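Long-range contacts in probable porin (Pseudomonas aeruginosa, PDB 2Y0H), which probably forms a water-filled channel through the outer membrane, acting as a porin of the OprD family: residues A[102-113]-A[128-139]; A[358-367]-A[379-387]. One frame throughout, in Å; residues are numbered along the deposited sequence.

Contact 1 of 2, residues A[102-113]-A[128-139]; sequences SQTQLQVGILMP and QTFDGALLTSSE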
loop_
_atom_site.group_PDB
_atom_site.type_symbol
_atom_site.label_atom_id
_atom_site.label_comp_id
_atom_site.label_asym_id
_atom_site.label_seq_id
_atom_site.Cartn_x
_atom_site.Cartn_y
_atom_site.Cartn_z
ATOM N N SER A 102 17.159 10.450 21.032
ATOM C CA SER A 102 17.588 9.059 21.125
ATOM C C SER A 102 17.089 8.272 19.921
ATOM O O SER A 102 17.528 8.517 18.796
ATOM C CB SER A 102 17.100 8.416 22.419
ATOM O OG SER A 102 17.660 7.121 22.553
ATOM N N GLN A 103 16.164 7.342 20.151
ATOM C CA GLN A 103 15.632 6.500 19.071
ATOM C C GLN A 103 14.156 6.790 18.793
ATOM O O GLN A 103 13.436 5.946 18.261
ATOM C CB GLN A 103 15.812 5.011 19.401
ATOM C CG GLN A 103 17.251 4.596 19.672
ATOM C CD GLN A 103 18.151 4.780 18.465
ATOM O OE1 GLN A 103 17.729 4.590 17.321
ATOM N NE2 GLN A 103 19.400 5.161 18.715
ATOM N N THR A 104 13.707 7.978 19.163
ATOM C CA THR A 104 12.304 8.332 19.021
ATOM C C THR A 104 12.171 9.523 18.076
ATOM O O THR A 104 12.975 10.457 18.117
ATOM C CB THR A 104 11.667 8.632 20.395
ATOM O OG1 THR A 104 11.795 7.477 21.237
ATOM C CG2 THR A 104 10.187 8.999 20.261
ATOM N N GLN A 105 11.169 9.477 17.207
ATOM C CA GLN A 105 10.970 10.545 16.248
ATOM C C GLN A 105 9.512 10.961 16.192
ATOM O O GLN A 105 8.617 10.126 16.192
ATOM C CB GLN A 105 11.444 10.109 14.863
ATOM C CG GLN A 105 11.310 11.198 13.808
ATOM C CD GLN A 105 12.259 11.001 12.637
ATOM O OE1 GLN A 105 13.057 10.065 12.623
ATOM N NE2 GLN A 105 12.183 11.892 11.654
ATOM N N LEU A 106 9.272 12.262 16.165
ATOM C CA LEU A 106 7.930 12.759 15.933
ATOM C C LEU A 106 7.901 13.510 14.606
ATOM O O LEU A 106 8.775 14.337 14.331
ATOM C CB LEU A 106 7.478 13.669 17.074
ATOM C CG LEU A 106 6.154 14.411 16.858
ATOM C CD1 LEU A 106 4.981 13.439 16.835
ATOM C CD2 LEU A 106 5.949 15.500 17.903
ATOM N N GLN A 107 6.906 13.215 13.776
ATOM C CA GLN A 107 6.717 13.987 12.556
ATOM C C GLN A 107 5.349 14.627 12.587
ATOM O O GLN A 107 4.375 13.965 12.907
ATOM C CB GLN A 107 6.809 13.087 11.338
ATOM C CG GLN A 107 8.087 12.284 11.257
ATOM C CD GLN A 107 8.024 11.257 10.158
ATOM O OE1 GLN A 107 8.334 11.554 9.007
ATOM N NE2 GLN A 107 7.589 10.045 10.499
ATOM N N VAL A 108 5.267 15.911 12.267
ATOM C CA VAL A 108 3.975 16.574 12.224
ATOM C C VAL A 108 3.813 17.297 10.895
ATOM O O VAL A 108 4.592 18.189 10.579
ATOM C CB VAL A 108 3.793 17.580 13.391
ATOM C CG1 VAL A 108 2.350 18.106 13.414
ATOM C CG2 VAL A 108 4.141 16.934 14.724
ATOM N N GLY A 109 2.806 16.904 10.119
ATOM C CA GLY A 109 2.518 17.557 8.857
ATOM C C GLY A 109 2.130 16.550 7.799
ATOM O O GLY A 109 1.359 15.627 8.056
ATOM N N ILE A 110 2.664 16.714 6.598
ATOM C CA ILE A 110 2.363 15.768 5.532
ATOM C C ILE A 110 3.065 14.425 5.779
ATOM O O ILE A 110 4.226 14.373 6.171
ATOM C CB ILE A 110 2.705 16.343 4.144
ATOM C CG1 ILE A 110 1.910 15.617 3.059
ATOM C CG2 ILE A 110 4.231 16.336 3.886
ATOM C CD1 ILE A 110 2.038 16.253 1.691
ATOM N N LEU A 111 2.335 13.336 5.572
ATOM C CA LEU A 111 2.853 12.012 5.868
ATOM C C LEU A 111 2.465 11.025 4.792
ATOM O O LEU A 111 1.430 11.179 4.131
ATOM C CB LEU A 111 2.268 11.515 7.186
ATOM C CG LEU A 111 2.524 12.358 8.429
ATOM C CD1 LEU A 111 1.703 11.803 9.595
ATOM C CD2 LEU A 111 4.006 12.306 8.735
ATOM N N MET A 112 3.298 10.005 4.634
ATOM C CA MET A 112 2.963 8.841 3.824
ATOM C C MET A 112 3.115 7.592 4.668
ATOM O O MET A 112 4.121 6.909 4.572
ATOM C CB MET A 112 3.886 8.749 2.610
ATOM C CG MET A 112 3.650 9.840 1.610
ATOM S SD MET A 112 4.841 9.740 0.279
ATOM C CE MET A 112 4.853 11.431 -0.283
ATOM N N PRO A 113 2.118 7.304 5.520
ATOM C CA PRO A 113 2.157 6.106 6.366
ATOM C C PRO A 113 2.152 4.831 5.530
ATOM O O PRO A 113 1.451 4.761 4.523
ATOM C CB PRO A 113 0.835 6.169 7.153
ATOM C CG PRO A 113 0.241 7.492 6.868
ATOM C CD PRO A 113 0.837 8.023 5.614
ATOM N N GLN A 128 -0.663 8.848 -2.473
ATOM C CA GLN A 128 -1.642 9.397 -1.551
ATOM C C GLN A 128 -0.889 9.952 -0.340
ATOM O O GLN A 128 0.091 9.359 0.103
ATOM C CB GLN A 128 -2.589 8.286 -1.101
ATOM C CG GLN A 128 -3.426 8.595 0.120
ATOM C CD GLN A 128 -4.290 7.394 0.549
ATOM O OE1 GLN A 128 -3.874 6.241 0.428
ATOM N NE2 GLN A 128 -5.494 7.668 1.029
ATOM N N THR A 129 -1.334 11.080 0.197
ATOM C CA THR A 129 -0.718 11.612 1.412
ATOM C C THR A 129 -1.760 11.828 2.493
ATOM O O THR A 129 -2.958 11.894 2.216
ATOM C CB THR A 129 -0.007 12.958 1.163
ATOM O OG1 THR A 129 -0.968 13.936 0.758
ATOM C CG2 THR A 129 1.068 12.825 0.080
ATOM N N PHE A 130 -1.294 11.938 3.731
ATOM C CA PHE A 130 -2.159 12.246 4.863
ATOM C C PHE A 130 -1.539 13.438 5.599
ATOM O O PHE A 130 -0.326 13.645 5.533
ATOM C CB PHE A 130 -2.251 11.046 5.821
ATOM C CG PHE A 130 -3.041 9.875 5.283
ATOM C CD1 PHE A 130 -2.452 8.950 4.425
ATOM C CD2 PHE A 130 -4.369 9.692 5.651
ATOM C CE1 PHE A 130 -3.178 7.892 3.926
ATOM C CE2 PHE A 130 -5.097 8.620 5.161
ATOM C CZ PHE A 130 -4.500 7.718 4.296
ATOM N N ASP A 131 -2.360 14.227 6.289
ATOM C CA ASP A 131 -1.823 15.153 7.284
ATOM C C ASP A 131 -2.075 14.543 8.649
ATOM O O ASP A 131 -3.178 14.065 8.926
ATOM C CB ASP A 131 -2.480 16.529 7.214
ATOM C CG ASP A 131 -2.206 17.242 5.905
ATOM O OD1 ASP A 131 -1.195 16.920 5.248
ATOM O OD2 ASP A 131 -3.004 18.126 5.537
ATOM N N GLY A 132 -1.049 14.553 9.493
ATOM C CA GLY A 132 -1.182 14.046 10.839
ATOM C C GLY A 132 0.059 14.218 11.685
ATOM O O GLY A 132 0.981 14.976 11.364
ATOM N N ALA A 133 0.067 13.511 12.800
ATOM C CA ALA A 133 1.222 13.485 13.675
ATOM C C ALA A 133 1.548 12.018 13.954
ATOM O O ALA A 133 0.661 11.239 14.311
ATOM C CB ALA A 133 0.930 14.241 14.954
ATOM N N LEU A 134 2.811 11.649 13.759
ATOM C CA LEU A 134 3.258 10.263 13.879
ATOM C C LEU A 134 4.500 10.157 14.769
ATOM O O LEU A 134 5.541 10.764 14.488
ATOM C CB LEU A 134 3.583 9.694 12.486
ATOM C CG LEU A 134 3.857 8.192 12.338
ATOM C CD1 LEU A 134 2.713 7.374 12.892
ATOM C CD2 LEU A 134 4.102 7.839 10.861
ATOM N N LEU A 135 4.385 9.372 15.832
ATOM C CA LEU A 135 5.477 9.168 16.780
ATOM C C LEU A 135 5.961 7.740 16.616
ATOM O O LEU A 135 5.156 6.816 16.649
ATOM C CB LEU A 135 4.966 9.398 18.209
ATOM C CG LEU A 135 5.853 9.498 19.464
ATOM C CD1 LEU A 135 6.249 8.118 19.968
ATOM C CD2 LEU A 135 7.078 10.401 19.279
ATOM N N THR A 136 7.260 7.559 16.394
ATOM C CA THR A 136 7.842 6.218 16.296
ATOM C C THR A 136 8.993 6.116 17.289
ATOM O O THR A 136 9.756 7.062 17.470
ATOM C CB THR A 136 8.369 5.893 14.877
ATOM O OG1 THR A 136 9.468 6.758 14.561
ATOM C CG2 THR A 136 7.288 6.095 13.832
ATOM N N SER A 137 9.121 4.977 17.948
ATOM C CA SER A 137 10.149 4.876 18.962
ATOM C C SER A 137 10.709 3.470 19.004
ATOM O O SER A 137 9.960 2.498 19.065
ATOM C CB SER A 137 9.591 5.294 20.320
ATOM O OG SER A 137 10.600 5.286 21.305
ATOM N N SER A 138 12.034 3.381 18.968
ATOM C CA SER A 138 12.738 2.106 18.934
ATOM C C SER A 138 13.826 2.098 19.991
ATOM O O SER A 138 14.976 1.763 19.705
ATOM C CB SER A 138 13.374 1.909 17.559
ATOM O OG SER A 138 12.397 2.030 16.538
ATOM N N GLU A 139 13.455 2.490 21.207
ATOM C CA GLU A 139 14.398 2.610 22.317
ATOM C C GLU A 139 14.893 1.251 22.793
ATOM O O GLU A 139 16.035 1.121 23.222
ATOM C CB GLU A 139 13.757 3.349 23.495
ATOM C CG GLU A 139 13.305 4.770 23.195
ATOM C CD GLU A 139 14.458 5.696 22.865
ATOM O OE1 GLU A 139 15.597 5.408 23.295
ATOM O OE2 GLU A 139 14.222 6.715 22.177
HETATM O O HOH W 1 12.080 4.576 15.612
HETATM O O HOH W 2 7.637 9.288 13.297
#
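Thr104 and Glu139 cross at about a right angle at the end of the strand pair, where each strand turns into its neighbour in the barrel. Thr104 CB lies 3.6 Å from Ser137 OG. With chi1 at -59°, OG1 sits next to its own backbone N and faces the carboxylate of Glu139, while CG2 is sent the other way. OG1 donates to Glu139 OE2 at 2.7 Å, taking the anti lone pair, and also has Ser137 OG close by; CG2 packs 3.5 Å from Leu135 CD2. Glu139 OE2 has a second donor, Gln103 N, arriving from above the carboxylate plane, and Ser102 OG donates to the syn lone pair of OE1 at 2.8 Å. Three donors from consecutive residues thus fix the rotation of the carboxylate.

Onward from here 104-108 and 129-137 run antiparallel as adjacent staves of the porin barrel, with paired backbone bonds at Gln105-Thr136 and Gln107-Leu134. Leu106 and Leu135 lie on the face where Leu106 also touches a bound detergent, consistent with this face being turned to the membrane. On the other face Gln107 and Leu134 point the same way side by side, and a water links the Gln107 side chain to the Leu134 backbone, accepting from NE2 at 2.9 Å and donating to the carbonyl O of Leu134 at 2.8 Å.

The first strand bends sharply at Gly109 and Ile110, yet pairing persists through Gly109-Gly132 to Leu111-Phe130. Leu111 CD1 reaches back over Gly132 to meet Leu134 CB at 4.0 Å, and Pro113 CD rests 3.6 Å from Phe130 CD1. Asp131, on the Ile110 face, turns its OD2 to a salt bridge with Arg154.

Contact 2 of 2, residues A[358-367]-A[379-387]; sequences KSVALKWRNI and ENRFIVNYT. With C8E ((hydroxyethyloxy)tri(ethyloxy)octane), chain I.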
loop_
_atom_site.group_PDB
_atom_site.type_symbol
_atom_site.label_atom_id
_atom_site.label_comp_id
_atom_site.label_asym_id
_atom_site.label_seq_id
_atom_site.Cartn_x
_atom_site.Cartn_y
_atom_site.Cartn_z
ATOM N N LYS A 358 20.729 5.284 -16.736
ATOM C CA LYS A 358 21.064 4.422 -15.602
ATOM C C LYS A 358 20.197 4.737 -14.385
ATOM O O LYS A 358 20.067 5.898 -13.987
ATOM C CB LYS A 358 22.551 4.568 -15.240
ATOM C CG LYS A 358 22.984 3.831 -13.975
ATOM C CD LYS A 358 24.516 3.841 -13.846
ATOM C CE LYS A 358 24.998 2.857 -12.783
ATOM N NZ LYS A 358 24.869 3.431 -11.417
ATOM N N SER A 359 19.627 3.682 -13.804
ATOM C CA SER A 359 18.760 3.739 -12.620
ATOM C C SER A 359 17.318 4.110 -12.946
ATOM O O SER A 359 16.469 4.093 -12.059
ATOM C CB SER A 359 19.304 4.659 -11.515
ATOM O OG SER A 359 18.868 6.007 -11.717
ATOM N N VAL A 360 17.039 4.463 -14.201
ATOM C CA VAL A 360 15.647 4.598 -14.637
ATOM C C VAL A 360 14.962 3.231 -14.590
ATOM O O VAL A 360 15.496 2.249 -15.102
ATOM C CB VAL A 360 15.533 5.160 -16.067
ATOM C CG1 VAL A 360 14.108 5.013 -16.589
ATOM C CG2 VAL A 360 15.979 6.611 -16.101
ATOM N N ALA A 361 13.785 3.170 -13.979
ATOM C CA ALA A 361 13.050 1.922 -13.853
ATOM C C ALA A 361 11.857 1.872 -14.792
ATOM O O ALA A 361 11.067 2.818 -14.868
ATOM C CB ALA A 361 12.581 1.730 -12.393
ATOM N N LEU A 362 11.711 0.754 -15.494
ATOM C CA LEU A 362 10.578 0.562 -16.393
ATOM C C LEU A 362 9.706 -0.547 -15.848
ATOM O O LEU A 362 10.216 -1.535 -15.315
ATOM C CB LEU A 362 11.050 0.191 -17.813
ATOM C CG LEU A 362 12.237 0.972 -18.400
ATOM C CD1 LEU A 362 12.679 0.418 -19.762
ATOM C CD2 LEU A 362 11.908 2.450 -18.483
ATOM N N LYS A 363 8.393 -0.397 -15.985
ATOM C CA LYS A 363 7.480 -1.478 -15.620
ATOM C C LYS A 363 6.366 -1.647 -16.644
ATOM O O LYS A 363 5.629 -0.708 -16.931
ATOM C CB LYS A 363 6.882 -1.264 -14.221
ATOM C CG LYS A 363 6.053 -2.462 -13.731
ATOM C CD LYS A 363 5.300 -2.171 -12.431
ATOM C CE LYS A 363 6.199 -2.218 -11.225
ATOM N NZ LYS A 363 6.691 -3.602 -10.963
ATOM N N TRP A 364 6.258 -2.844 -17.205
ATOM C CA TRP A 364 5.101 -3.195 -18.014
ATOM C C TRP A 364 4.213 -4.125 -17.202
ATOM O O TRP A 364 4.684 -5.148 -16.709
ATOM C CB TRP A 364 5.508 -3.885 -19.319
ATOM C CG TRP A 364 4.330 -4.504 -20.036
ATOM C CD1 TRP A 364 3.311 -3.841 -20.665
ATOM C CD2 TRP A 364 4.041 -5.911 -20.182
ATOM N NE1 TRP A 364 2.411 -4.742 -21.192
ATOM C CE2 TRP A 364 2.835 -6.017 -20.912
ATOM C CE3 TRP A 364 4.686 -7.085 -19.769
ATOM C CZ2 TRP A 364 2.264 -7.250 -21.242
ATOM C CZ3 TRP A 364 4.114 -8.313 -20.093
ATOM C CH2 TRP A 364 2.915 -8.383 -20.820
ATOM N N ARG A 365 2.939 -3.759 -17.066
ATOM C CA ARG A 365 1.977 -4.547 -16.306
ATOM C C ARG A 365 0.813 -4.954 -17.195
ATOM O O ARG A 365 0.185 -4.102 -17.827
ATOM C CB ARG A 365 1.405 -3.742 -15.136
ATOM C CG ARG A 365 2.400 -2.911 -14.345
ATOM C CD ARG A 365 1.818 -2.520 -12.982
ATOM N NE ARG A 365 1.609 -3.688 -12.127
ATOM C CZ ARG A 365 1.098 -3.644 -10.901
ATOM N NH1 ARG A 365 0.724 -2.488 -10.371
ATOM N NH2 ARG A 365 0.955 -4.763 -10.209
ATOM N N ASN A 366 0.517 -6.251 -17.225
ATOM C CA ASN A 366 -0.662 -6.753 -17.913
ATOM C C ASN A 366 -1.693 -7.192 -16.891
ATOM O O ASN A 366 -1.398 -7.976 -15.981
ATOM C CB ASN A 366 -0.304 -7.905 -18.862
ATOM C CG ASN A 366 -1.500 -8.381 -19.694
ATOM O OD1 ASN A 366 -2.513 -7.688 -19.816
ATOM N ND2 ASN A 366 -1.376 -9.573 -20.277
ATOM N N ILE A 367 -2.908 -6.683 -17.039
ATOM C CA ILE A 367 -3.974 -6.983 -16.096
ATOM C C ILE A 367 -5.165 -7.648 -16.781
ATOM O O ILE A 367 -5.749 -7.099 -17.707
ATOM C CB ILE A 367 -4.442 -5.712 -15.380
ATOM C CG1 ILE A 367 -3.277 -5.089 -14.621
ATOM C CG2 ILE A 367 -5.575 -6.013 -14.424
ATOM C CD1 ILE A 367 -3.633 -3.828 -13.906
ATOM N N GLU A 379 -6.212 -4.624 -19.345
ATOM C CA GLU A 379 -5.500 -3.384 -19.173
ATOM C C GLU A 379 -4.007 -3.619 -19.268
ATOM O O GLU A 379 -3.478 -4.628 -18.780
ATOM C CB GLU A 379 -5.852 -2.732 -17.830
ATOM C CG GLU A 379 -4.937 -1.570 -17.474
ATOM C CD GLU A 379 -5.457 -0.733 -16.326
ATOM O OE1 GLU A 379 -6.615 -0.938 -15.898
ATOM O OE2 GLU A 379 -4.698 0.141 -15.856
ATOM N N ASN A 380 -3.338 -2.682 -19.924
ATOM C CA ASN A 380 -1.899 -2.660 -19.936
ATOM C C ASN A 380 -1.433 -1.322 -19.406
ATOM O O ASN A 380 -2.020 -0.287 -19.709
ATOM C CB ASN A 380 -1.379 -2.931 -21.344
ATOM C CG ASN A 380 -1.660 -4.357 -21.793
ATOM O OD1 ASN A 380 -0.842 -5.257 -21.591
ATOM N ND2 ASN A 380 -2.834 -4.576 -22.369
ATOM N N ARG A 381 -0.400 -1.344 -18.577
ATOM C CA ARG A 381 0.180 -0.105 -18.099
ATOM C C ARG A 381 1.645 -0.108 -18.439
ATOM O O ARG A 381 2.273 -1.162 -18.489
ATOM C CB ARG A 381 0.037 0.026 -16.588
ATOM C CG ARG A 381 -1.364 -0.146 -16.071
ATOM C CD ARG A 381 -1.424 0.110 -14.572
ATOM N NE ARG A 381 -2.768 -0.129 -14.080
ATOM C CZ ARG A 381 -3.080 -0.298 -12.805
ATOM N NH1 ARG A 381 -2.133 -0.249 -11.874
ATOM N NH2 ARG A 381 -4.344 -0.518 -12.462
ATOM N N PHE A 382 2.189 1.076 -18.670
ATOM C CA PHE A 382 3.626 1.220 -18.765
ATOM C C PHE A 382 4.021 2.409 -17.919
ATOM O O PHE A 382 3.511 3.524 -18.104
ATOM C CB PHE A 382 4.090 1.378 -20.215
ATOM C CG PHE A 382 5.578 1.350 -20.365
ATOM C CD1 PHE A 382 6.265 0.149 -20.301
ATOM C CD2 PHE A 382 6.294 2.522 -20.555
ATOM C CE1 PHE A 382 7.641 0.119 -20.430
ATOM C CE2 PHE A 382 7.670 2.498 -20.695
ATOM C CZ PHE A 382 8.343 1.296 -20.627
ATOM N N ILE A 383 4.904 2.154 -16.961
ATOM C CA ILE A 383 5.289 3.144 -15.974
ATOM C C ILE A 383 6.794 3.315 -15.995
ATOM O O ILE A 383 7.531 2.326 -15.984
ATOM C CB ILE A 383 4.865 2.712 -14.556
ATOM C CG1 ILE A 383 3.356 2.485 -14.488
ATOM C CG2 ILE A 383 5.294 3.730 -13.520
ATOM C CD1 ILE A 383 2.977 1.022 -14.436
ATOM N N VAL A 384 7.244 4.565 -16.042
ATOM C CA VAL A 384 8.664 4.881 -15.951
ATOM C C VAL A 384 8.915 5.698 -14.694
ATOM O O VAL A 384 8.332 6.769 -14.510
ATOM C CB VAL A 384 9.162 5.661 -17.189
ATOM C CG1 VAL A 384 10.648 6.026 -17.050
ATOM C CG2 VAL A 384 8.934 4.845 -18.456
ATOM N N ASN A 385 9.776 5.188 -13.828
ATOM C CA ASN A 385 10.113 5.883 -12.599
ATOM C C ASN A 385 11.552 6.354 -12.621
ATOM O O ASN A 385 12.438 5.641 -13.095
ATOM C CB ASN A 385 9.912 4.964 -11.389
ATOM C CG ASN A 385 8.460 4.840 -10.987
ATOM O OD1 ASN A 385 7.865 5.783 -10.477
ATOM N ND2 ASN A 385 7.886 3.671 -11.205
ATOM N N TYR A 386 11.794 7.542 -12.084
ATOM C CA TYR A 386 13.156 7.988 -11.902
ATOM C C TYR A 386 13.274 9.011 -10.792
ATOM O O TYR A 386 12.440 9.907 -10.659
ATOM C CB TYR A 386 13.726 8.569 -13.200
ATOM C CG TYR A 386 15.126 9.082 -13.013
ATOM C CD1 TYR A 386 16.186 8.201 -12.819
ATOM C CD2 TYR A 386 15.393 10.444 -13.019
ATOM C CE1 TYR A 386 17.472 8.665 -12.639
ATOM C CE2 TYR A 386 16.678 10.918 -12.838
ATOM C CZ TYR A 386 17.713 10.023 -12.648
ATOM O OH TYR A 386 18.989 10.491 -12.458
ATOM N N THR A 387 14.326 8.878 -9.998
ATOM C CA THR A 387 14.594 9.842 -8.945
ATOM C C THR A 387 15.868 10.630 -9.234
ATOM O O THR A 387 16.960 10.069 -9.328
ATOM C CB THR A 387 14.675 9.160 -7.574
ATOM O OG1 THR A 387 13.376 8.655 -7.224
ATOM C CG2 THR A 387 15.166 10.151 -6.504
HETATM O O9 C8E I . 15.612 10.980 -16.816
HETATM C C10 C8E I . 16.771 11.466 -16.169
HETATM C C11 C8E I . 17.996 10.650 -16.567
HETATM O O12 C8E I . 19.127 11.109 -15.849
HETATM C C13 C8E I . 19.774 10.058 -15.154
HETATM C C14 C8E I . 21.283 10.098 -15.385
HETATM O O15 C8E I . 21.783 8.776 -15.369
HETATM O O HOH W 3 15.664 6.366 -10.057
HETATM O O HOH W 4 0.506 0.385 -11.163
#
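Arg365 and Arg381 extend in the same direction from a hydrogen-bonded pair, but their guanidinium planes stand 89° apart. The difference lies in the chains: Arg381 is stretched out from CG to NE, whereas Arg365 folds about its CG-CD bond (chi3 66°). A water in the plane of both groups joins them, accepting from Arg365 NH1 at 3.0 Å and from Arg381 NH1 at 2.8 Å. Each charge has its acidic partner. Arg381 NE forms a salt bridge with Glu379 OE2 at 2.6 Å, in the guanidinium plane but from above the carboxylate plane, and Arg365 NH2 pairs with Asp347. Ile367 CD1 lies over one face of the Arg381 guanidinium, toward its rim and 3.7 Å from NH2, while the salt bridge and the water hold the group by its edge.

The two segments belong to the hairpin of 361-371 and 376-389, the latter closing the barrel against 7-22. Because neighbouring residues alternate between faces, the arginines share one side with Lys363 and Ile383; this basic patch is consistent with the arginine-rich channel wall known from OprD porins.

The opposite face is largely apolar. Leu362 and Val384 run side by side, with CD2 of the leucine 3.8 Å from CG2 of the valine. Trp364 keeps CG trans to its backbone N (chi1 168°), which lays the indole alongside Asn380, nearly coplanar with the amide; the bond from Trp364 NE1 to Asn380 OD1, at 3.3 Å, is weak. At the far end Val360 CG2 meets Tyr386 CD1 at 3.7 Å, crossing the tyrosine at about a right angle. Ser359 OG, which donates to Lys358 O, comes to the edge of the same ring, 3.1 Å from CE1. A detergent lies over one face of Tyr386, though its exact placement is doubtful.

In the fold
Both contacts pair neighbouring antiparallel strands of the same closed barrel; their centres lie about 29 Å apart and their nearest atoms about 11 Å. They follow one another along the chain. Each is partly buried, its centre about 17 Å from that of the chain, but contact 1 has more buried residues, mostly past its corner, where Ile110, Met112 and Thr129 also touch strand 51-64 and Phe130 meets the loop residue Leu277. Contact 2 stays in register on one regular hairpin. Their polar chemistry differs accordingly: in contact 1 an acidic residue collects donors near a strand end, whereas in contact 2 arginines with acidic partners occupy mid-strand positions, facing away from the apolar surface.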